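Local atomic coordinates of glycerol dehydrogenase (Bacillus coagulans, PDB entry 6CSJ), a protein that probably catalyses the NAD-dependent oxidation of glycerol to dihydroxyacetone and, in this doubly substituted form, has acquired D-lactate dehydrogenase activity. Residues A[41-46]-A[154-159]; A[177-182]-A[198-203]; A[186-189]-A[193-196]. The protein carries 2 engineered substitutions. One frame throughout, in Å; residues are numbered along the deposited sequence.

Interaction 1. Residues A[41-46]-A[154-159]; sequences TGLVGK and TKVIAS
Leu43 and Val44 lean on Val156 where two helices that leave the parallel sheet of the alpha/beta domain come together. Helices 38-51 and 154-158 follow strands 32-36 and 149-153, so the contact lies by the C-terminal ends of the strands, in the kind of nucleotide-binding sheet found in iron-containing alcohol dehydrogenases. The CA atoms of Val44 and Val156 are 8.1 Å apart, so the two backbones keep their distance and the gap is bridged mainly by methyl groups. The close contacts across it are all apolar. Val156 CG1, set anti to the backbone N (chi1 171°), serves both partners: it is 4.1 Å from Leu43 CD2 and 4.2 Å from Val44 CG1. Leu43 and Val156 run past each other in opposite directions, whereas the branches of Val44 and Val156 stand roughly perpendicular. Leu43 is exposed, while Val44 is buried and also packs on Leu18, so the patch grades from solvent into the interior. The polar groups find partners within their own segment or in its neighbours: Thr154 OG1 bonds to Glu231, and Asp153 OD1 accepts the N-H of Val156 at the start of the short helix. Val156 O takes two donors, Ser159 N at 3.1 Å and Ser159 OG, the hydroxyl lying in the carbonyl plane 2.9 Å from that oxygen.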
ATOM      1  N   THR A  41      17.049   5.459 -10.832  1.00 29.30           N
ATOM      2  CA  THR A  41      18.235   5.013 -11.592  1.00 31.47           C
ATOM      3  C   THR A  41      19.517   5.667 -11.049  1.00 30.72           C
ATOM      4  O   THR A  41      20.518   4.980 -10.856  1.00 28.27           O
ATOM      5  CB  THR A  41      18.078   5.277 -13.114  1.00 34.80           C
ATOM      6  OG1 THR A  41      16.941   4.559 -13.606  1.00 29.93           O
ATOM      7  CG2 THR A  41      19.322   4.833 -13.898  1.00 32.90           C
ATOM      8  N   GLY A  42      19.469   6.973 -10.780  1.00 32.32           N
ATOM      9  CA  GLY A  42      20.578   7.676 -10.139  1.00 32.67           C
ATOM     10  C   GLY A  42      20.823   7.203  -8.708  1.00 34.56           C
ATOM     11  O   GLY A  42      21.970   7.092  -8.276  1.00 31.47           O
ATOM     12  N   LEU A  43      19.746   6.917  -7.978  1.00 29.82           N
ATOM     13  CA  LEU A  43      19.841   6.485  -6.578  1.00 30.66           C
ATOM     14  C   LEU A  43      20.497   5.115  -6.396  1.00 28.57           C
ATOM     15  O   LEU A  43      21.407   4.985  -5.587  1.00 29.11           O
ATOM     16  CB  LEU A  43      18.455   6.475  -5.912  1.00 33.34           C
ATOM     17  CG  LEU A  43      18.410   6.230  -4.394  1.00 33.61           C
ATOM     18  CD1 LEU A  43      19.046   7.381  -3.630  1.00 31.53           C
ATOM     19  CD2 LEU A  43      16.973   6.012  -3.943  1.00 39.14           C
ATOM     20  N   VAL A  44      20.034   4.114  -7.141  1.00 26.70           N
ATOM     21  CA  VAL A  44      20.460   2.707  -6.956  1.00 27.40           C
ATOM     22  C   VAL A  44      21.193   2.076  -8.156  1.00 25.82           C
ATOM     23  O   VAL A  44      21.563   0.892  -8.103  1.00 26.59           O
ATOM     24  CB  VAL A  44      19.250   1.798  -6.594  1.00 25.61           C
ATOM     25  CG1 VAL A  44      18.446   2.403  -5.451  1.00 24.51           C
ATOM     26  CG2 VAL A  44      18.365   1.524  -7.810  1.00 29.16           C
ATOM     27  N   GLY A  45      21.385   2.846  -9.229  1.00 25.49           N
ATOM     28  CA  GLY A  45      21.949   2.317 -10.472  1.00 23.35           C
ATOM     29  C   GLY A  45      23.305   1.681 -10.291  1.00 25.41           C
ATOM     30  O   GLY A  45      23.555   0.610 -10.844  1.00 27.95           O
ATOM     31  N   LYS A  46      24.171   2.326  -9.501  1.00 27.85           N
ATOM     32  CA  LYS A  46      25.511   1.810  -9.227  1.00 34.14           C
ATOM     33  C   LYS A  46      25.469   0.487  -8.466  1.00 30.85           C
ATOM     34  O   LYS A  46      26.218  -0.430  -8.791  1.00 29.53           O
ATOM     35  CB  LYS A  46      26.368   2.835  -8.463  1.00 46.00           C
ATOM     36  CG  LYS A  46      27.866   2.679  -8.699  1.00 60.01           C
ATOM     37  CD  LYS A  46      28.658   3.934  -8.343  1.00 74.61           C
ATOM     38  CE  LYS A  46      30.096   3.855  -8.853  1.00 78.53           C
ATOM     39  NZ  LYS A  46      30.911   2.875  -8.083  1.00 79.82           N
ATOM     40  N   THR A 154      16.113  -2.307   3.116  1.00 20.72           N
ATOM     41  CA  THR A 154      15.766  -1.424   4.226  1.00 18.91           C
ATOM     42  C   THR A 154      16.697  -0.219   4.330  1.00 20.48           C
ATOM     43  O   THR A 154      16.288   0.831   4.820  1.00 18.81           O
ATOM     44  CB  THR A 154      15.739  -2.192   5.553  1.00 18.47           C
ATOM     45  OG1 THR A 154      16.993  -2.831   5.772  1.00 20.83           O
ATOM     46  CG2 THR A 154      14.660  -3.245   5.503  1.00 21.92           C
ATOM     47  N   LYS A 155      17.933  -0.366   3.848  1.00 23.92           N
ATOM     48  CA  LYS A 155      18.887   0.736   3.807  1.00 28.11           C
ATOM     49  C   LYS A 155      18.443   1.796   2.810  1.00 26.44           C
ATOM     50  O   LYS A 155      18.436   2.977   3.125  1.00 31.20           O
ATOM     51  CB  LYS A 155      20.286   0.225   3.438  1.00 36.74           C
ATOM     52  CG  LYS A 155      21.397   1.247   3.606  1.00 42.50           C
ATOM     53  CD  LYS A 155      22.643   0.862   2.805  1.00 44.55           C
ATOM     54  CE  LYS A 155      23.826   1.724   3.193  1.00 45.64           C
ATOM     55  NZ  LYS A 155      25.113   1.058   2.855  1.00 46.69           N
ATOM     56  N   VAL A 156      18.061   1.373   1.609  1.00 28.96           N
ATOM     57  CA  VAL A 156      17.525   2.300   0.610  1.00 27.93           C
ATOM     58  C   VAL A 156      16.228   2.938   1.112  1.00 28.67           C
ATOM     59  O   VAL A 156      16.072   4.154   1.008  1.00 29.45           O
ATOM     60  CB  VAL A 156      17.314   1.617  -0.759  1.00 31.18           C
ATOM     61  CG1 VAL A 156      16.558   2.532  -1.723  1.00 33.91           C
ATOM     62  CG2 VAL A 156      18.656   1.199  -1.348  1.00 28.87           C
ATOM     63  N   ILE A 157      15.334   2.128   1.684  1.00 24.73           N
ATOM     64  CA  ILE A 157      14.030   2.611   2.173  1.00 24.47           C
ATOM     65  C   ILE A 157      14.162   3.663   3.276  1.00 23.35           C
ATOM     66  O   ILE A 157      13.412   4.650   3.288  1.00 20.69           O
ATOM     67  CB  ILE A 157      13.123   1.443   2.641  1.00 22.78           C
ATOM     68  CG1 ILE A 157      12.693   0.599   1.433  1.00 21.84           C
ATOM     69  CG2 ILE A 157      11.884   1.942   3.395  1.00 21.01           C
ATOM     70  CD1 ILE A 157      12.306  -0.815   1.787  1.00 24.09           C
ATOM     71  N   ALA A 158      15.113   3.463   4.182  1.00 22.61           N
ATOM     72  CA  ALA A 158      15.341   4.412   5.266  1.00 27.15           C
ATOM     73  C   ALA A 158      15.818   5.793   4.780  1.00 27.27           C
ATOM     74  O   ALA A 158      15.639   6.775   5.491  1.00 27.88           O
ATOM     75  CB  ALA A 158      16.321   3.833   6.288  1.00 29.78           C
ATOM     76  N   SER A 159      16.415   5.877   3.589  1.00 24.66           N
ATOM     77  CA  SER A 159      16.810   7.180   3.011  1.00 26.51           C
ATOM     78  C   SER A 159      15.620   8.054   2.551  1.00 25.02           C
ATOM     79  O   SER A 159      15.790   9.260   2.343  1.00 23.12           O
ATOM     80  CB  SER A 159      17.809   7.016   1.860  1.00 27.10           C
ATOM     81  OG  SER A 159      17.149   6.809   0.622  1.00 27.50           O
TER

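Interaction 2. Residues A[177-182]-A[198-203]; sequences FEARAT and AAIALA
Ala179 and Ile200 are the two main partners in an antiparallel helix hairpin of the all-helical part of the enzyme, in which helix 175-185 is followed, after a loop, by helix 197-221. The short axes of 177-182 and 198-203 come within 9.4 Å and run at 149° to each other. Small side chains let the backbones draw near: the CA atoms of Ala179 and Ile200 are 6.3 Å apart. Ile200 contributes the long arm. With CG1 anti to the backbone N (chi1 -165°), the side chain turns back toward helix 175-185 although its CB starts off to one side. The terminal methyl CD1 then rests 3.6 Å from Ala179 CB and equally close to the backbone N of Arg180, so the isoleucine lies on the helix surface itself as well as on a side chain. Ala179, buried and aimed at the other helix, offers the same methyl to a second partner, Ala203, one turn beyond Ile200; their CB atoms are 4.0 Å apart. Ala203 thus extends the methyl contact along helix 197-221. Around this apolar strip the polar groups turn elsewhere. The guanidinium of Arg180 leads away from the hairpin, its CZ at the edge of the Phe177 ring and in the ring plane, and its NH2 forms salt bridges to Glu292 and Glu286. Glu178 bonds to His254 and to the backbone N of Ala251. Within helix 175-185, Glu178 O is gripped from opposite faces of its plane, by Thr182 N at 3.1 Å and by Thr182 OG1 at 3.0 Å, with the hydroxyl tilted 30° from that plane.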
ATOM      1  N   PHE A 177      -8.945  -4.022  11.151  1.00 19.82           N
ATOM      2  CA  PHE A 177     -10.335  -3.623  11.314  1.00 20.34           C
ATOM      3  C   PHE A 177     -11.177  -3.980  10.086  1.00 20.00           C
ATOM      4  O   PHE A 177     -12.327  -4.449  10.217  1.00 17.23           O
ATOM      5  CB  PHE A 177     -10.423  -2.129  11.645  1.00 22.46           C
ATOM      6  CG  PHE A 177      -9.697  -1.754  12.905  1.00 24.41           C
ATOM      7  CD1 PHE A 177     -10.124  -2.246  14.143  1.00 25.70           C
ATOM      8  CD2 PHE A 177      -8.562  -0.951  12.862  1.00 27.11           C
ATOM      9  CE1 PHE A 177      -9.437  -1.934  15.319  1.00 26.24           C
ATOM     10  CE2 PHE A 177      -7.883  -0.624  14.037  1.00 30.00           C
ATOM     11  CZ  PHE A 177      -8.332  -1.103  15.269  1.00 26.05           C
ATOM     12  N   GLU A 178     -10.588  -3.784   8.903  1.00 19.51           N
ATOM     13  CA  GLU A 178     -11.240  -4.118   7.634  1.00 17.73           C
ATOM     14  C   GLU A 178     -11.376  -5.618   7.452  1.00 17.72           C
ATOM     15  O   GLU A 178     -12.429  -6.095   7.016  1.00 19.27           O
ATOM     16  CB  GLU A 178     -10.499  -3.486   6.450  1.00 17.76           C
ATOM     17  CG  GLU A 178     -10.533  -1.963   6.496  1.00 20.99           C
ATOM     18  CD  GLU A 178     -10.185  -1.302   5.179  1.00 26.36           C
ATOM     19  OE1 GLU A 178      -9.005  -1.341   4.752  1.00 28.17           O
ATOM     20  OE2 GLU A 178     -11.112  -0.720   4.578  1.00 28.73           O
ATOM     21  N   ALA A 179     -10.323  -6.358   7.804  1.00 17.97           N
ATOM     22  CA  ALA A 179     -10.338  -7.830   7.740  1.00 16.81           C
ATOM     23  C   ALA A 179     -11.298  -8.439   8.756  1.00 15.53           C
ATOM     24  O   ALA A 179     -12.023  -9.387   8.438  1.00 15.07           O
ATOM     25  CB  ALA A 179      -8.936  -8.386   7.934  1.00 15.51           C
ATOM     26  N   ARG A 180     -11.292  -7.905   9.981  1.00 16.27           N
ATOM     27  CA  ARG A 180     -12.234  -8.324  11.037  1.00 16.50           C
ATOM     28  C   ARG A 180     -13.674  -8.152  10.569  1.00 15.37           C
ATOM     29  O   ARG A 180     -14.485  -9.065  10.707  1.00 14.37           O
ATOM     30  CB  ARG A 180     -12.012  -7.517  12.319  1.00 17.28           C
ATOM     31  CG  ARG A 180     -12.851  -7.971  13.511  1.00 18.14           C
ATOM     32  CD  ARG A 180     -12.457  -7.245  14.800  1.00 19.59           C
ATOM     33  NE  ARG A 180     -12.817  -5.830  14.755  1.00 20.25           N
ATOM     34  CZ  ARG A 180     -12.578  -4.948  15.735  1.00 19.58           C
ATOM     35  NH1 ARG A 180     -11.952  -5.317  16.844  1.00 22.12           N
ATOM     36  NH2 ARG A 180     -12.952  -3.678  15.604  1.00 19.01           N
ATOM     37  N   ALA A 181     -13.974  -6.980  10.016  1.00 15.14           N
ATOM     38  CA  ALA A 181     -15.313  -6.689   9.500  1.00 16.23           C
ATOM     39  C   ALA A 181     -15.750  -7.682   8.417  1.00 16.25           C
ATOM     40  O   ALA A 181     -16.850  -8.235   8.482  1.00 17.49           O
ATOM     41  CB  ALA A 181     -15.366  -5.262   8.969  1.00 15.69           C
ATOM     42  N   THR A 182     -14.873  -7.900   7.439  1.00 15.54           N
ATOM     43  CA  THR A 182     -15.128  -8.816   6.334  1.00 16.60           C
ATOM     44  C   THR A 182     -15.354 -10.255   6.808  1.00 17.05           C
ATOM     45  O   THR A 182     -16.282 -10.923   6.347  1.00 20.71           O
ATOM     46  CB  THR A 182     -13.984  -8.783   5.304  1.00 16.57           C
ATOM     47  OG1 THR A 182     -13.840  -7.459   4.765  1.00 15.70           O
ATOM     48  CG2 THR A 182     -14.250  -9.765   4.166  1.00 18.09           C
ATOM     49  N   ALA A 198      -5.092 -17.791   8.724  1.00 15.92           N
ATOM     50  CA  ALA A 198      -3.775 -17.202   8.463  1.00 15.47           C
ATOM     51  C   ALA A 198      -3.858 -15.694   8.177  1.00 15.17           C
ATOM     52  O   ALA A 198      -3.109 -14.914   8.763  1.00 16.39           O
ATOM     53  CB  ALA A 198      -3.082 -17.920   7.319  1.00 15.07           C
ATOM     54  N   ALA A 199      -4.778 -15.283   7.311  1.00 15.12           N
ATOM     55  CA  ALA A 199      -4.864 -13.869   6.911  1.00 16.19           C
ATOM     56  C   ALA A 199      -5.310 -12.937   8.038  1.00 14.86           C
ATOM     57  O   ALA A 199      -4.769 -11.835   8.191  1.00 16.07           O
ATOM     58  CB  ALA A 199      -5.781 -13.711   5.702  1.00 20.14           C
ATOM     59  N   ILE A 200      -6.294 -13.370   8.823  1.00 15.97           N
ATOM     60  CA  ILE A 200      -6.775 -12.564   9.956  1.00 17.16           C
ATOM     61  C   ILE A 200      -5.690 -12.480  11.047  1.00 15.12           C
ATOM     62  O   ILE A 200      -5.487 -11.421  11.638  1.00 15.60           O
ATOM     63  CB  ILE A 200      -8.173 -13.043  10.482  1.00 19.39           C
ATOM     64  CG1 ILE A 200      -8.819 -12.008  11.397  1.00 20.90           C
ATOM     65  CG2 ILE A 200      -8.099 -14.370  11.222  1.00 22.11           C
ATOM     66  CD1 ILE A 200      -9.202 -10.724  10.700  1.00 20.87           C
ATOM     67  N   ALA A 201      -4.962 -13.571  11.265  1.00 15.52           N
ATOM     68  CA  ALA A 201      -3.817 -13.571  12.187  1.00 16.70           C
ATOM     69  C   ALA A 201      -2.696 -12.611  11.756  1.00 17.73           C
ATOM     70  O   ALA A 201      -2.139 -11.898  12.589  1.00 18.19           O
ATOM     71  CB  ALA A 201      -3.275 -14.978  12.349  1.00 17.37           C
ATOM     72  N   LEU A 202      -2.378 -12.586  10.462  1.00 19.05           N
ATOM     73  CA  LEU A 202      -1.387 -11.644   9.923  1.00 19.24           C
ATOM     74  C   LEU A 202      -1.876 -10.185   9.989  1.00 20.31           C
ATOM     75  O   LEU A 202      -1.093  -9.279  10.280  1.00 21.88           O
ATOM     76  CB  LEU A 202      -0.979 -12.025   8.493  1.00 18.86           C
ATOM     77  CG  LEU A 202      -0.202 -13.346   8.368  1.00 21.40           C
ATOM     78  CD1 LEU A 202       0.069 -13.694   6.920  1.00 21.61           C
ATOM     79  CD2 LEU A 202       1.124 -13.321   9.118  1.00 23.24           C
ATOM     80  N   ALA A 203      -3.165  -9.972   9.736  1.00 18.92           N
ATOM     81  CA  ALA A 203      -3.780  -8.652   9.889  1.00 20.27           C
ATOM     82  C   ALA A 203      -3.720  -8.147  11.342  1.00 20.14           C
ATOM     83  O   ALA A 203      -3.428  -6.979  11.595  1.00 16.91           O
ATOM     84  CB  ALA A 203      -5.220  -8.696   9.406  1.00 21.76           C
TER

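Interaction 3. Residues A[186-189]-A[193-196]; sequences NKTT and GRVT
The guanidinium of Arg194 meets Asn186 at its edge, not over a face: NH1 gives a hydrogen bond of 2.7 Å to Asn186 OD1, which lies close to the guanidinium plane. The donor in turn uses a lone pair in the amide plane, and the two flat groups are 68° apart. A bend at chi3 (-59°) brings the end of the arginine back to Asn186, although its CB sets off away from that side. Its NH2 bonds to Met1 O, so the guanidinium also fastens the N-terminal tail. A methionine here would probably leave Asn186 OD1 and Met1 O without this donor and the amide freer to turn. The backbone closes the loop as well. Thr189 N bonds to Gly193 O at 2.9 Å, nearly in line with the C=O, and Thr188 CA brings a C-H to that oxygen at 3.1 Å. Two waters fill out the connection: one accepts from Val195 N and donates to Lys187 O, the other accepts from Thr189 OG1 and donates to Arg194 O. Beside these polar links, Thr189 CG2 touches Val195 CG2 at 3.6 Å, their side chains crossing at about a right angle. The loop joins the Schellman motif at Asn186, which ends helix 175-185, to the N-cap Thr196, whose OG1 accepts from Ala199 N. With no regular strand pairing, the reversal therefore depends on a few directed bonds and on water bridges, one between backbone groups and one from the Thr189 hydroxyl to the backbone.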
ATOM      1  N   ASN A 186     -18.819 -12.601   6.828  1.00 20.21           N
ATOM      2  CA  ASN A 186     -18.702 -13.789   5.966  1.00 19.95           C
ATOM      3  C   ASN A 186     -18.605 -13.434   4.469  1.00 20.05           C
ATOM      4  O   ASN A 186     -19.053 -14.195   3.615  1.00 20.53           O
ATOM      5  CB  ASN A 186     -19.862 -14.764   6.232  1.00 20.06           C
ATOM      6  CG  ASN A 186     -19.536 -16.185   5.830  1.00 22.36           C
ATOM      7  OD1 ASN A 186     -18.484 -16.701   6.168  1.00 27.59           O
ATOM      8  ND2 ASN A 186     -20.440 -16.829   5.114  1.00 20.47           N
ATOM      9  N   LYS A 187     -18.004 -12.283   4.170  1.00 20.14           N
ATOM     10  CA  LYS A 187     -17.851 -11.779   2.796  1.00 22.32           C
ATOM     11  C   LYS A 187     -16.475 -12.200   2.235  1.00 23.11           C
ATOM     12  O   LYS A 187     -15.650 -12.784   2.942  1.00 23.29           O
ATOM     13  CB  LYS A 187     -17.998 -10.251   2.753  1.00 26.40           C
ATOM     14  CG  LYS A 187     -19.398  -9.740   3.043  1.00 28.83           C
ATOM     15  CD  LYS A 187     -20.313  -9.892   1.856  1.00 31.16           C
ATOM     16  CE  LYS A 187     -21.749  -9.499   2.218  1.00 33.02           C
ATOM     17  NZ  LYS A 187     -21.920  -8.020   2.322  1.00 35.21           N
ATOM     18  N   THR A 188     -16.254 -11.911   0.955  1.00 20.14           N
ATOM     19  CA  THR A 188     -15.083 -12.367   0.239  1.00 18.72           C
ATOM     20  C   THR A 188     -14.064 -11.252   0.029  1.00 18.94           C
ATOM     21  O   THR A 188     -14.391 -10.063   0.115  1.00 19.09           O
ATOM     22  CB  THR A 188     -15.457 -12.967  -1.125  1.00 17.23           C
ATOM     23  OG1 THR A 188     -16.123 -11.985  -1.898  1.00 21.90           O
ATOM     24  CG2 THR A 188     -16.355 -14.167  -0.975  1.00 16.59           C
ATOM     25  N   THR A 189     -12.832 -11.676  -0.261  1.00 19.61           N
ATOM     26  CA  THR A 189     -11.667 -10.799  -0.365  1.00 21.48           C
ATOM     27  C   THR A 189     -11.208 -10.622  -1.826  1.00 22.94           C
ATOM     28  O   THR A 189     -11.697 -11.321  -2.724  1.00 23.26           O
ATOM     29  CB  THR A 189     -10.514 -11.388   0.477  1.00 21.48           C
ATOM     30  OG1 THR A 189     -10.000 -12.583  -0.140  1.00 20.78           O
ATOM     31  CG2 THR A 189     -11.010 -11.742   1.872  1.00 22.18           C
ATOM     32  N   GLY A 193     -11.963 -15.524  -2.205  1.00 24.48           N
ATOM     33  CA  GLY A 193     -12.741 -16.400  -1.341  1.00 21.34           C
ATOM     34  C   GLY A 193     -13.027 -15.746  -0.008  1.00 20.87           C
ATOM     35  O   GLY A 193     -12.815 -14.535   0.167  1.00 20.48           O
ATOM     36  N   ARG A 194     -13.474 -16.560   0.934  1.00 20.75           N
ATOM     37  CA  ARG A 194     -13.624 -16.132   2.322  1.00 22.53           C
ATOM     38  C   ARG A 194     -12.262 -16.107   3.040  1.00 19.98           C
ATOM     39  O   ARG A 194     -11.243 -16.567   2.502  1.00 18.98           O
ATOM     40  CB  ARG A 194     -14.666 -17.016   3.042  1.00 21.14           C
ATOM     41  CG  ARG A 194     -16.048 -16.887   2.416  1.00 21.77           C
ATOM     42  CD  ARG A 194     -17.141 -17.542   3.243  1.00 24.27           C
ATOM     43  NE  ARG A 194     -16.869 -18.961   3.436  1.00 31.56           N
ATOM     44  CZ  ARG A 194     -16.869 -19.627   4.599  1.00 29.11           C
ATOM     45  NH1 ARG A 194     -17.190 -19.052   5.757  1.00 22.83           N
ATOM     46  NH2 ARG A 194     -16.597 -20.938   4.591  1.00 29.36           N
ATOM     47  N   VAL A 195     -12.270 -15.560   4.254  1.00 20.11           N
ATOM     48  CA  VAL A 195     -11.044 -15.223   4.975  1.00 18.32           C
ATOM     49  C   VAL A 195     -10.472 -16.427   5.727  1.00 18.36           C
ATOM     50  O   VAL A 195     -11.148 -17.037   6.541  1.00 19.73           O
ATOM     51  CB  VAL A 195     -11.268 -14.047   5.944  1.00 16.27           C
ATOM     52  CG1 VAL A 195      -9.994 -13.722   6.724  1.00 15.06           C
ATOM     53  CG2 VAL A 195     -11.762 -12.810   5.194  1.00 16.74           C
ATOM     54  N   THR A 196      -9.209 -16.751   5.439  1.00 17.39           N
ATOM     55  CA  THR A 196      -8.466 -17.782   6.178  1.00 16.28           C
ATOM     56  C   THR A 196      -8.100 -17.305   7.586  1.00 16.46           C
ATOM     57  O   THR A 196      -8.023 -16.095   7.848  1.00 14.21           O
ATOM     58  CB  THR A 196      -7.150 -18.166   5.465  1.00 14.97           C
ATOM     59  OG1 THR A 196      -6.329 -16.993   5.283  1.00 14.57           O
ATOM     60  CG2 THR A 196      -7.437 -18.816   4.116  1.00 14.51           C
TER
HETATM   61  O   HOH W   1     -14.753 -14.449   4.889  1.00 17.51           O
HETATM   62  O   HOH W   2     -10.047 -15.193   0.550  1.00 17.84           O

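Overall arrangement
Interaction 1 stands apart in the sheet-containing domain, its centre 32 Å from that of interaction 2 and 37 Å from that of interaction 3, on the other side of the chain's centre. Interactions 2 and 3 belong to one helix hairpin: the former packs its two arms, the latter shapes the loop joining them. They touch through Thr182, whose O probably accepts from Lys187 N, and through Val195 CG1, which packs on Ile200 CB. All three are partly buried, but interactions 1 and 3 reach the surface, whereas interaction 2 has no exposed touching residue. Interactions 1 and 2, helix against helix, rest on apolar packing, chiefly of methyl groups; interaction 3 relies on backbone polarity, a charged side chain and water.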